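Local coordinates for protein beta-N-acetylhexosaminidase (Arthrobacter aurescens, PDB 3RCN) that probably hydrolyses terminal non-reducing N-acetyl-D-hexosamine residues from N-acetyl-beta-D-hexosaminides, as a glycoside hydrolase of family 20, at residues A[469-472]-A[473-477]; A[155-158]-A[159-163]; A[330-334]-A[335-339]; A[454-458]-A[459-463]. One frame throughout, in Å; residues are numbered along the deposited sequence.

Contact 1: residues A[469-472]-A[473-477]; sequences FAAF and PRLSA
The Phe-472 ring has Leu-475 over one face, with Ser-476 OG and Pro-473 CA at its edge. Leu-475 CB makes a CH-pi contact 4.1 Å from the ring centroid of Phe-472, 26° off the normal. In the ring plane, Ser-476 OG lies 3.5 Å from Phe-472 CD1, and this hydroxyl has a weak hydrogen bond to His-167, whose ring also meets that of Phe-472. The guanidinium of Arg-474 is met at its edge. Water 1 sits in its plane and accepts from Arg-474 NE (2.9 Å), while Arg-474 NH2 donates to Ala-470 O at 3.0 Å, with that oxygen tilted slightly out of the plane. A bend in the arginine chain at CG-CD (chi3 -68°) folds its end back over the preceding helix end. The same water accepts from Arg-474 N and donates to Ala-470 O, so that carbonyl is gripped twice. The motif is a helix-to-helix junction in the catalytic barrel: helix 464-471 ends, Phe-472 is the first residue to leave helical geometry, a cis peptide leads into Pro-473, and helix 474-483 follows. A single backbone bond spans the break, Leu-475 N donating to Ala-471 O at 2.8 Å. Leu-475 CD2 also packs 4.2 Å from Ala-471 CB. Arg-474 NH1 is hydrogen-bonded to the carbonyl oxygen of His-410. A leucine in place of Arg-474 would probably leave Ala-470 O and His-410 O without their side-chain donor and water 1 less firmly held. Helix 491-508 packs against Ser-476.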
loop_
_atom_site.group_PDB
_atom_site.type_symbol
_atom_site.label_atom_id
_atom_site.label_comp_id
_atom_site.label_asym_id
_atom_site.label_seq_id
_atom_site.Cartn_x
_atom_site.Cartn_y
_atom_site.Cartn_z
ATOM N N PHE A 469 0.970 11.824 -6.882
ATOM C CA PHE A 469 0.657 13.172 -7.273
ATOM C C PHE A 469 1.541 13.521 -8.481
ATOM O O PHE A 469 1.075 14.089 -9.476
ATOM C CB PHE A 469 0.905 14.103 -6.085
ATOM C CG PHE A 469 0.719 15.556 -6.404
ATOM C CD1 PHE A 469 1.769 16.307 -6.920
ATOM C CD2 PHE A 469 -0.500 16.175 -6.193
ATOM C CE1 PHE A 469 1.598 17.645 -7.220
ATOM C CE2 PHE A 469 -0.671 17.509 -6.491
ATOM C CZ PHE A 469 0.380 18.244 -7.009
ATOM N N ALA A 470 2.818 13.162 -8.392
ATOM C CA ALA A 470 3.773 13.465 -9.451
ATOM C C ALA A 470 3.433 12.695 -10.714
ATOM O O ALA A 470 3.414 13.256 -11.801
ATOM C CB ALA A 470 5.201 13.147 -9.001
ATOM N N ALA A 471 3.141 11.411 -10.565
ATOM C CA ALA A 471 2.975 10.554 -11.730
ATOM C C ALA A 471 1.660 10.779 -12.453
ATOM O O ALA A 471 1.575 10.602 -13.668
ATOM C CB ALA A 471 3.128 9.084 -11.342
ATOM N N PHE A 472 0.619 11.146 -11.719
ATOM C CA PHE A 472 -0.700 11.241 -12.345
ATOM C C PHE A 472 -1.309 12.613 -12.203
ATOM O O PHE A 472 -1.058 13.298 -11.208
ATOM C CB PHE A 472 -1.634 10.178 -11.780
ATOM C CG PHE A 472 -1.229 8.793 -12.142
ATOM C CD1 PHE A 472 -1.570 8.266 -13.379
ATOM C CD2 PHE A 472 -0.479 8.024 -11.264
ATOM C CE1 PHE A 472 -1.188 6.989 -13.737
ATOM C CE2 PHE A 472 -0.097 6.741 -11.609
ATOM C CZ PHE A 472 -0.450 6.219 -12.852
ATOM N N PRO A 473 -2.153 13.010 -13.169
ATOM C CA PRO A 473 -2.666 12.364 -14.388
ATOM C C PRO A 473 -1.681 12.196 -15.573
ATOM O O PRO A 473 -2.011 11.499 -16.532
ATOM C CB PRO A 473 -3.838 13.266 -14.775
ATOM C CG PRO A 473 -3.374 14.627 -14.365
ATOM C CD PRO A 473 -2.552 14.432 -13.114
ATOM N N ARG A 474 -0.546 12.891 -15.554
ATOM C CA ARG A 474 0.375 12.890 -16.701
ATOM C C ARG A 474 0.707 11.511 -17.264
ATOM O O ARG A 474 0.682 11.318 -18.465
ATOM C CB ARG A 474 1.670 13.632 -16.365
ATOM C CG ARG A 474 1.469 15.121 -16.289
ATOM C CD ARG A 474 2.762 15.817 -15.981
ATOM N NE ARG A 474 3.225 15.535 -14.633
ATOM C CZ ARG A 474 4.326 16.055 -14.108
ATOM N NH1 ARG A 474 5.087 16.881 -14.820
ATOM N NH2 ARG A 474 4.668 15.748 -12.871
ATOM N N LEU A 475 1.004 10.557 -16.395
ATOM C CA LEU A 475 1.330 9.203 -16.823
ATOM C C LEU A 475 0.175 8.525 -17.592
ATOM O O LEU A 475 0.393 7.583 -18.359
ATOM C CB LEU A 475 1.730 8.367 -15.607
ATOM C CG LEU A 475 2.418 7.043 -15.902
ATOM C CD1 LEU A 475 3.513 7.248 -16.942
ATOM C CD2 LEU A 475 2.999 6.438 -14.625
ATOM N N SER A 476 -1.052 8.995 -17.390
ATOM C CA SER A 476 -2.183 8.458 -18.138
ATOM C C SER A 476 -2.123 8.927 -19.588
ATOM O O SER A 476 -2.346 8.143 -20.517
ATOM C CB SER A 476 -3.514 8.877 -17.512
ATOM O OG SER A 476 -3.655 8.357 -16.205
ATOM N N ALA A 477 -1.833 10.211 -19.773
ATOM C CA ALA A 477 -1.679 10.782 -21.107
ATOM C C ALA A 477 -0.464 10.173 -21.836
ATOM O O ALA A 477 -0.523 9.836 -23.027
ATOM C CB ALA A 477 -1.550 12.285 -21.005
HETATM O O HOH W 1 1.049 14.173 -13.311
#

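Contact 2: residues A[155-158]-A[159-163]; sequences DNVL and RFIEV
Helix 154-166 is the connection of a beta-alpha-beta unit between strands 140-146 and 171-178, and one turn of it brings Val-157 against Ile-161. Val-157 CG1 stands 3.9 Å from Ile-161 CD1. With CG1 placed anti to its own nitrogen (chi1 175°), the valine methyl lies on the side of the following turn, where the isoleucine end passes it at a slant. Three sound backbone bonds hold this spacing: Phe-160 N to Asn-156 O at 2.8 Å, Ile-161 N to Val-157 O, and Glu-162 N to Leu-158 O. A fourth, Arg-159 N to Asp-155 O, is weak. The helix has distinct sides. Phe-160 packs on Thr-143 and Leu-145 of strand 140-146, whereas Leu-158 and Ile-161 meet Ile-229 and Phe-232 of helix 223-235. On the more open flank Arg-159 bends twice along its chain, and its NH2 makes a long ion pair with Glu-162 OE1 at 4.0 Å, while Glu-162 OE2 is held by a salt bridge to Arg-236. This helix also faces the second subunit, where Asn-156 packs on Asn-156 of that copy, and Asp-155 and Arg-159 form long, weak ion pairs with Arg-159 and Asp-155 there. Such a helix, with apolar side chains toward the strand and the neighbouring helix and a charged flank with Arg-159 and Glu-162, is typical of the outer layer of an alpha-beta barrel.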
loop_
_atom_site.group_PDB
_atom_site.type_symbol
_atom_site.label_atom_id
_atom_site.label_comp_id
_atom_site.label_asym_id
_atom_site.label_seq_id
_atom_site.Cartn_x
_atom_site.Cartn_y
_atom_site.Cartn_z
ATOM N N ASP A 155 4.541 -2.878 -0.359
ATOM C CA ASP A 155 3.094 -2.797 -0.594
ATOM C C ASP A 155 2.736 -1.736 -1.651
ATOM O O ASP A 155 1.879 -1.947 -2.510
ATOM C CB ASP A 155 2.338 -2.500 0.718
ATOM C CG ASP A 155 2.259 -3.718 1.663
ATOM O OD1 ASP A 155 1.993 -3.522 2.884
ATOM O OD2 ASP A 155 2.455 -4.864 1.183
ATOM N N ASN A 156 3.412 -0.597 -1.578
ATOM C CA ASN A 156 3.175 0.505 -2.496
ATOM C C ASN A 156 3.765 0.271 -3.890
ATOM O O ASN A 156 3.153 0.643 -4.899
ATOM C CB ASN A 156 3.679 1.805 -1.877
ATOM C CG ASN A 156 3.006 2.098 -0.546
ATOM O OD1 ASN A 156 3.561 1.842 0.527
ATOM N ND2 ASN A 156 1.783 2.592 -0.613
ATOM N N VAL A 157 4.937 -0.362 -3.945
ATOM C CA VAL A 157 5.532 -0.764 -5.223
ATOM C C VAL A 157 4.597 -1.691 -6.020
ATOM O O VAL A 157 4.415 -1.501 -7.221
ATOM C CB VAL A 157 6.921 -1.463 -5.046
ATOM C CG1 VAL A 157 7.453 -1.969 -6.388
ATOM C CG2 VAL A 157 7.942 -0.535 -4.381
ATOM N N LEU A 158 3.998 -2.687 -5.368
ATOM C CA LEU A 158 3.165 -3.631 -6.103
ATOM C C LEU A 158 1.925 -2.911 -6.594
ATOM O O LEU A 158 1.385 -3.234 -7.661
ATOM C CB LEU A 158 2.774 -4.819 -5.239
ATOM C CG LEU A 158 3.945 -5.526 -4.566
ATOM C CD1 LEU A 158 3.471 -6.532 -3.518
ATOM C CD2 LEU A 158 4.826 -6.189 -5.631
ATOM N N ARG A 159 1.471 -1.934 -5.810
ATOM C CA ARG A 159 0.287 -1.160 -6.199
ATOM C C ARG A 159 0.575 -0.231 -7.366
ATOM O O ARG A 159 -0.233 -0.096 -8.287
ATOM C CB ARG A 159 -0.267 -0.368 -5.015
ATOM C CG ARG A 159 -1.261 -1.157 -4.191
ATOM C CD ARG A 159 -2.665 -0.902 -4.683
ATOM N NE ARG A 159 -3.181 -1.993 -5.483
ATOM C CZ ARG A 159 -4.281 -1.907 -6.218
ATOM N NH1 ARG A 159 -4.960 -0.775 -6.252
ATOM N NH2 ARG A 159 -4.693 -2.944 -6.938
ATOM N N PHE A 160 1.733 0.415 -7.322
ATOM C CA PHE A 160 2.208 1.199 -8.452
ATOM C C PHE A 160 2.315 0.336 -9.719
ATOM O O PHE A 160 1.950 0.774 -10.812
ATOM C CB PHE A 160 3.560 1.820 -8.108
ATOM C CG PHE A 160 4.142 2.673 -9.206
ATOM C CD1 PHE A 160 3.771 4.006 -9.337
ATOM C CD2 PHE A 160 5.066 2.143 -10.103
ATOM C CE1 PHE A 160 4.296 4.789 -10.344
ATOM C CE2 PHE A 160 5.598 2.925 -11.113
ATOM C CZ PHE A 160 5.214 4.250 -11.231
ATOM N N ILE A 161 2.798 -0.894 -9.567
ATOM C CA ILE A 161 2.939 -1.808 -10.702
ATOM C C ILE A 161 1.573 -2.197 -11.273
ATOM O O ILE A 161 1.401 -2.300 -12.486
ATOM C CB ILE A 161 3.715 -3.085 -10.316
ATOM C CG1 ILE A 161 5.206 -2.777 -10.197
ATOM C CG2 ILE A 161 3.476 -4.183 -11.339
ATOM C CD1 ILE A 161 6.015 -3.864 -9.505
ATOM N N GLU A 162 0.601 -2.392 -10.388
ATOM C CA GLU A 162 -0.754 -2.746 -10.796
ATOM C C GLU A 162 -1.393 -1.625 -11.618
ATOM O O GLU A 162 -2.061 -1.870 -12.636
ATOM C CB GLU A 162 -1.599 -3.050 -9.556
ATOM C CG GLU A 162 -2.992 -3.561 -9.866
ATOM C CD GLU A 162 -3.030 -5.049 -10.201
ATOM O OE1 GLU A 162 -3.248 -5.841 -9.255
ATOM O OE2 GLU A 162 -2.861 -5.422 -11.395
ATOM N N VAL A 163 -1.185 -0.389 -11.171
ATOM C CA VAL A 163 -1.665 0.777 -11.908
ATOM C C VAL A 163 -0.959 0.918 -13.262
ATOM O O VAL A 163 -1.573 1.346 -14.241
ATOM C CB VAL A 163 -1.510 2.070 -11.088
ATOM C CG1 VAL A 163 -1.917 3.268 -11.909
ATOM C CG2 VAL A 163 -2.350 1.992 -9.805
#

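Contact 3: residues A[330-334]-A[335-339]; sequences AKAAE and LGLDD. With SO4 (sulfate ion), chain C.
Lys-331 and Leu-335 lie one turn apart near the end of helix 326-335, and their side chains run obliquely past each other, with Lys-331 CG 4.1 Å from Leu-335 CD1. The lysine chain bends at CB-CG (chi2 62°) and then runs straight, carrying its ammonium to the extended Glu-334. Lys-331 NZ donates to Glu-334 OE2 at 2.9 Å, nearly in line with that C-O bond. Ala-332 CB, one residue on, faces Leu-337 CB at 4.2 Å, the apolar pair expected across a Schellman motif. The motif is complete: Leu-337 N bonds to Ala-332 O (2.9 Å) in the carbonyl plane, and Gly-336, at positive phi, gives its N to Ala-333 O at 3.0 Å from well above the plane. Trp-346 and Leu-343 of helix 342-357 pack against Leu-335 and Leu-337. Lys-331 NZ also makes a salt bridge to Glu-288 OE2 and holds a sulfate, probably from the crystallisation liquor, with O2 at 3.1 Å. A methionine in place of Lys-331 would probably leave the carboxylates of Glu-334 and Glu-288 without their shared cation. This concentration of anions round one ammonium would be expected to keep the lysine charged.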
loop_
_atom_site.group_PDB
_atom_site.type_symbol
_atom_site.label_atom_id
_atom_site.label_comp_id
_atom_site.label_asym_id
_atom_site.label_seq_id
_atom_site.Cartn_x
_atom_site.Cartn_y
_atom_site.Cartn_z
ATOM N N ALA A 330 47.815 6.670 -12.539
ATOM C CA ALA A 330 48.512 5.403 -12.742
ATOM C C ALA A 330 47.702 4.441 -13.622
ATOM O O ALA A 330 48.235 3.859 -14.571
ATOM C CB ALA A 330 48.850 4.746 -11.396
ATOM N N LYS A 331 46.418 4.294 -13.314
ATOM C CA LYS A 331 45.535 3.371 -14.038
ATOM C C LYS A 331 45.387 3.699 -15.524
ATOM O O LYS A 331 45.403 2.814 -16.376
ATOM C CB LYS A 331 44.143 3.337 -13.392
ATOM C CG LYS A 331 43.323 2.156 -13.850
ATOM C CD LYS A 331 44.018 0.877 -13.444
ATOM C CE LYS A 331 43.290 -0.344 -13.934
ATOM N NZ LYS A 331 44.039 -1.545 -13.500
ATOM N N ALA A 332 45.230 4.979 -15.818
ATOM C CA ALA A 332 45.109 5.439 -17.186
ATOM C C ALA A 332 46.399 5.160 -17.994
ATOM O O ALA A 332 46.347 4.894 -19.202
ATOM C CB ALA A 332 44.750 6.931 -17.192
ATOM N N ALA A 333 47.549 5.218 -17.324
ATOM C CA ALA A 333 48.820 4.873 -17.959
ATOM C C ALA A 333 48.858 3.391 -18.293
ATOM O O ALA A 333 49.184 3.010 -19.415
ATOM C CB ALA A 333 50.010 5.241 -17.064
ATOM N N GLU A 334 48.522 2.554 -17.318
ATOM C CA GLU A 334 48.569 1.117 -17.518
ATOM C C GLU A 334 47.690 0.674 -18.696
ATOM O O GLU A 334 48.015 -0.282 -19.406
ATOM C CB GLU A 334 48.171 0.388 -16.235
ATOM C CG GLU A 334 48.273 -1.127 -16.326
ATOM C CD GLU A 334 47.925 -1.829 -15.017
ATOM O OE1 GLU A 334 48.847 -2.440 -14.426
ATOM O OE2 GLU A 334 46.743 -1.774 -14.587
ATOM N N LEU A 335 46.569 1.357 -18.896
ATOM C CA LEU A 335 45.660 0.966 -19.963
ATOM C C LEU A 335 46.015 1.631 -21.277
ATOM O O LEU A 335 45.560 1.201 -22.338
ATOM C CB LEU A 335 44.218 1.324 -19.574
ATOM C CG LEU A 335 43.712 0.616 -18.314
ATOM C CD1 LEU A 335 42.428 1.248 -17.766
ATOM C CD2 LEU A 335 43.513 -0.873 -18.576
ATOM N N GLY A 336 46.845 2.668 -21.202
ATOM C CA GLY A 336 47.168 3.493 -22.359
ATOM C C GLY A 336 46.049 4.433 -22.793
ATOM O O GLY A 336 45.903 4.710 -23.984
ATOM N N LEU A 337 45.255 4.920 -21.837
ATOM C CA LEU A 337 44.211 5.906 -22.130
ATOM C C LEU A 337 44.802 7.302 -22.335
ATOM O O LEU A 337 45.873 7.626 -21.795
ATOM C CB LEU A 337 43.185 5.958 -20.997
ATOM C CG LEU A 337 42.596 4.636 -20.510
ATOM C CD1 LEU A 337 41.517 4.884 -19.479
ATOM C CD2 LEU A 337 42.045 3.854 -21.679
ATOM N N ASP A 338 44.106 8.133 -23.111
ATOM C CA ASP A 338 44.594 9.486 -23.384
ATOM C C ASP A 338 44.577 10.313 -22.107
ATOM O O ASP A 338 45.551 10.988 -21.763
ATOM C CB ASP A 338 43.761 10.170 -24.470
ATOM C CG ASP A 338 44.152 9.737 -25.877
ATOM O OD1 ASP A 338 45.335 9.382 -26.104
ATOM O OD2 ASP A 338 43.268 9.760 -26.763
ATOM N N ASP A 339 43.453 10.266 -21.405
ATOM C CA ASP A 339 43.364 10.955 -20.134
ATOM C C ASP A 339 42.507 10.212 -19.122
ATOM O O ASP A 339 41.888 9.184 -19.414
ATOM C CB ASP A 339 42.842 12.384 -20.312
ATOM C CG ASP A 339 41.391 12.428 -20.750
ATOM O OD1 ASP A 339 40.768 11.352 -20.889
ATOM O OD2 ASP A 339 40.864 13.545 -20.941
HETATM S S SO4 C . 44.486 -1.172 -9.807
HETATM O O1 SO4 C . 44.450 -1.729 -8.450
HETATM O O2 SO4 C . 43.213 -1.420 -10.477
HETATM O O3 SO4 C . 44.725 0.270 -9.755
HETATM O O4 SO4 C . 45.556 -1.823 -10.558
#

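Contact 4: residues A[454-458]-A[459-463]; sequences ANIWS and EHLDS. With SO4 (sulfate ion), chain B.
The loop at the carboxyl end of barrel strand 449-456, on the active-site side, opens with Trp-457 and folds back so that Leu-461 meets Ile-456. Trp-457 comes within about 7 Å, side chain to side chain, of Glu-316, the predicted proton donor. Its ring meets His-175 edge-to-face and also touches Tyr-407. After Trp-457 the chain makes a type I beta turn over residues 458-461, closed by Leu-461 N donating to Ser-458 O at 3.1 Å; the donor lies well above the carbonyl plane. Ser-458 O also accepts from His-150 ND1, and Ser-458 OG is hydrogen-bonded to Asp-146 O. Water 2 bridges the start of the turn, donating to Trp-457 O (2.7 Å) and accepting from His-460 N (2.8 Å). Glu-459, bent at CB-CG (chi2 94°), turns its carboxylate back toward the tryptophan, with OE1 3.2 Å from Trp-457 CB; its OE2 has a long, weak ion pair with Arg-149. Leu-461 CD1 reaches Ile-456 CG2 at 3.7 Å, the two side chains crossing at about a right angle, and Leu-461 goes on to Ala-470 and Val-467 of the next helix. That helix is N-capped by Ser-463, whose OG is hydrogen-bonded to Arg-466 N and donates to O2 of a sulfate (2.7 Å), probably from the crystallisation liquor. Arg-465 and Arg-215 of the second subunit share that sulfate. A strand ending in a loop beside the predicted acid is the usual build of an alpha-beta barrel pocket, here in a family 20 catalytic domain.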
loop_
_atom_site.group_PDB
_atom_site.type_symbol
_atom_site.label_atom_id
_atom_site.label_comp_id
_atom_site.label_asym_id
_atom_site.label_seq_id
_atom_site.Cartn_x
_atom_site.Cartn_y
_atom_site.Cartn_z
ATOM N N ALA A 454 8.992 7.361 -19.155
ATOM C CA ALA A 454 8.839 8.509 -18.273
ATOM C C ALA A 454 9.591 8.240 -16.968
ATOM O O ALA A 454 9.531 7.135 -16.427
ATOM C CB ALA A 454 7.366 8.782 -17.999
ATOM N N ASN A 455 10.305 9.247 -16.476
ATOM C CA ASN A 455 11.116 9.093 -15.268
ATOM C C ASN A 455 10.562 9.885 -14.088
ATOM O O ASN A 455 10.241 11.065 -14.218
ATOM C CB ASN A 455 12.572 9.509 -15.526
ATOM C CG ASN A 455 13.247 8.647 -16.582
ATOM O OD1 ASN A 455 12.807 7.539 -16.857
ATOM N ND2 ASN A 455 14.325 9.154 -17.171
ATOM N N ILE A 456 10.442 9.223 -12.942
ATOM C CA ILE A 456 10.027 9.888 -11.719
ATOM C C ILE A 456 11.170 9.875 -10.696
ATOM O O ILE A 456 11.412 8.863 -10.027
ATOM C CB ILE A 456 8.818 9.120 -11.138
ATOM C CG1 ILE A 456 7.806 8.833 -12.258
ATOM C CG2 ILE A 456 8.184 9.867 -9.973
ATOM C CD1 ILE A 456 6.746 7.822 -11.878
ATOM N N TRP A 457 11.815 11.024 -10.506
ATOM C CA TRP A 457 12.917 11.108 -9.554
ATOM C C TRP A 457 12.343 11.513 -8.211
ATOM O O TRP A 457 11.491 12.387 -8.141
ATOM C CB TRP A 457 13.974 12.095 -10.027
ATOM C CG TRP A 457 14.554 11.686 -11.344
ATOM C CD1 TRP A 457 14.225 12.180 -12.571
ATOM C CD2 TRP A 457 15.529 10.664 -11.570
ATOM N NE1 TRP A 457 14.937 11.538 -13.540
ATOM C CE2 TRP A 457 15.752 10.603 -12.954
ATOM C CE3 TRP A 457 16.249 9.807 -10.730
ATOM C CZ2 TRP A 457 16.669 9.720 -13.529
ATOM C CZ3 TRP A 457 17.152 8.926 -11.293
ATOM C CH2 TRP A 457 17.355 8.890 -12.683
ATOM N N SER A 458 12.779 10.826 -7.165
ATOM C CA SER A 458 12.119 10.865 -5.859
ATOM C C SER A 458 12.676 11.818 -4.798
ATOM O O SER A 458 12.267 11.736 -3.642
ATOM C CB SER A 458 11.870 9.462 -5.295
ATOM O OG SER A 458 13.073 8.846 -4.874
ATOM N N GLU A 459 13.629 12.674 -5.164
ATOM C CA GLU A 459 14.233 13.586 -4.191
ATOM C C GLU A 459 13.171 14.248 -3.326
ATOM O O GLU A 459 13.278 14.281 -2.098
ATOM C CB GLU A 459 15.004 14.724 -4.890
ATOM C CG GLU A 459 16.322 14.345 -5.520
ATOM C CD GLU A 459 16.194 13.993 -6.999
ATOM O OE1 GLU A 459 15.080 13.633 -7.444
ATOM O OE2 GLU A 459 17.212 14.083 -7.717
ATOM N N HIS A 460 12.164 14.808 -3.983
ATOM C CA HIS A 460 11.118 15.538 -3.286
ATOM C C HIS A 460 9.826 14.764 -3.011
ATOM O O HIS A 460 8.919 15.292 -2.368
ATOM C CB HIS A 460 10.840 16.831 -4.040
ATOM C CG HIS A 460 12.089 17.571 -4.382
ATOM N ND1 HIS A 460 13.039 17.889 -3.435
ATOM C CD2 HIS A 460 12.566 18.021 -5.564
ATOM C CE1 HIS A 460 14.036 18.530 -4.015
ATOM N NE2 HIS A 460 13.778 18.616 -5.307
ATOM N N LEU A 461 9.733 13.521 -3.476
ATOM C CA LEU A 461 8.524 12.783 -3.198
ATOM C C LEU A 461 8.843 11.811 -2.069
ATOM O O LEU A 461 9.325 10.696 -2.291
ATOM C CB LEU A 461 8.109 12.032 -4.470
ATOM C CG LEU A 461 8.369 12.845 -5.753
ATOM C CD1 LEU A 461 8.210 12.008 -6.999
ATOM C CD2 LEU A 461 7.493 14.117 -5.841
ATOM N N ASP A 462 8.424 12.206 -0.871
ATOM C CA ASP A 462 8.787 11.515 0.366
ATOM C C ASP A 462 7.713 10.562 0.908
ATOM O O ASP A 462 7.852 10.026 2.005
ATOM C CB ASP A 462 9.263 12.506 1.429
ATOM C CG ASP A 462 8.250 13.592 1.708
ATOM O OD1 ASP A 462 7.382 13.838 0.838
ATOM O OD2 ASP A 462 8.325 14.194 2.802
ATOM N N SER A 463 6.616 10.426 0.174
ATOM C CA SER A 463 5.631 9.401 0.460
ATOM C C SER A 463 5.126 8.861 -0.861
ATOM O O SER A 463 5.269 9.525 -1.888
ATOM C CB SER A 463 4.459 9.975 1.266
ATOM O OG SER A 463 3.730 10.908 0.496
HETATM S S SO4 B . 1.742 12.715 3.199
HETATM O O1 SO4 B . 0.924 13.903 3.437
HETATM O O2 SO4 B . 2.032 12.604 1.774
HETATM O O3 SO4 B . 2.987 12.853 3.947
HETATM O O4 SO4 B . 1.041 11.515 3.650
HETATM O O HOH W 2 11.724 14.706 -6.711
#

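How the contacts relate
Contacts 1, 2 and 4 form one neighbourhood at the closing seam of the catalytic barrel, where first strand 140-146 pairs with last strand 449-456. Contact 4 leads directly into the helix of contact 1, their centres about 12 Å apart, and Ala-470 CB packs 3.8 Å from Leu-461 CD1. Contact 2 touches both: Val-163 CG1 lies 3.4 Å from Phe-472 CZ, and Phe-160 CZ lies 3.9 Å from Ile-456 CD1. Of the four, contact 4 comes nearest the predicted catalytic Glu-316. Contact 3 stands apart at the surface, about 25 Å from contact 4 and 36 Å from contact 1 between nearest atoms.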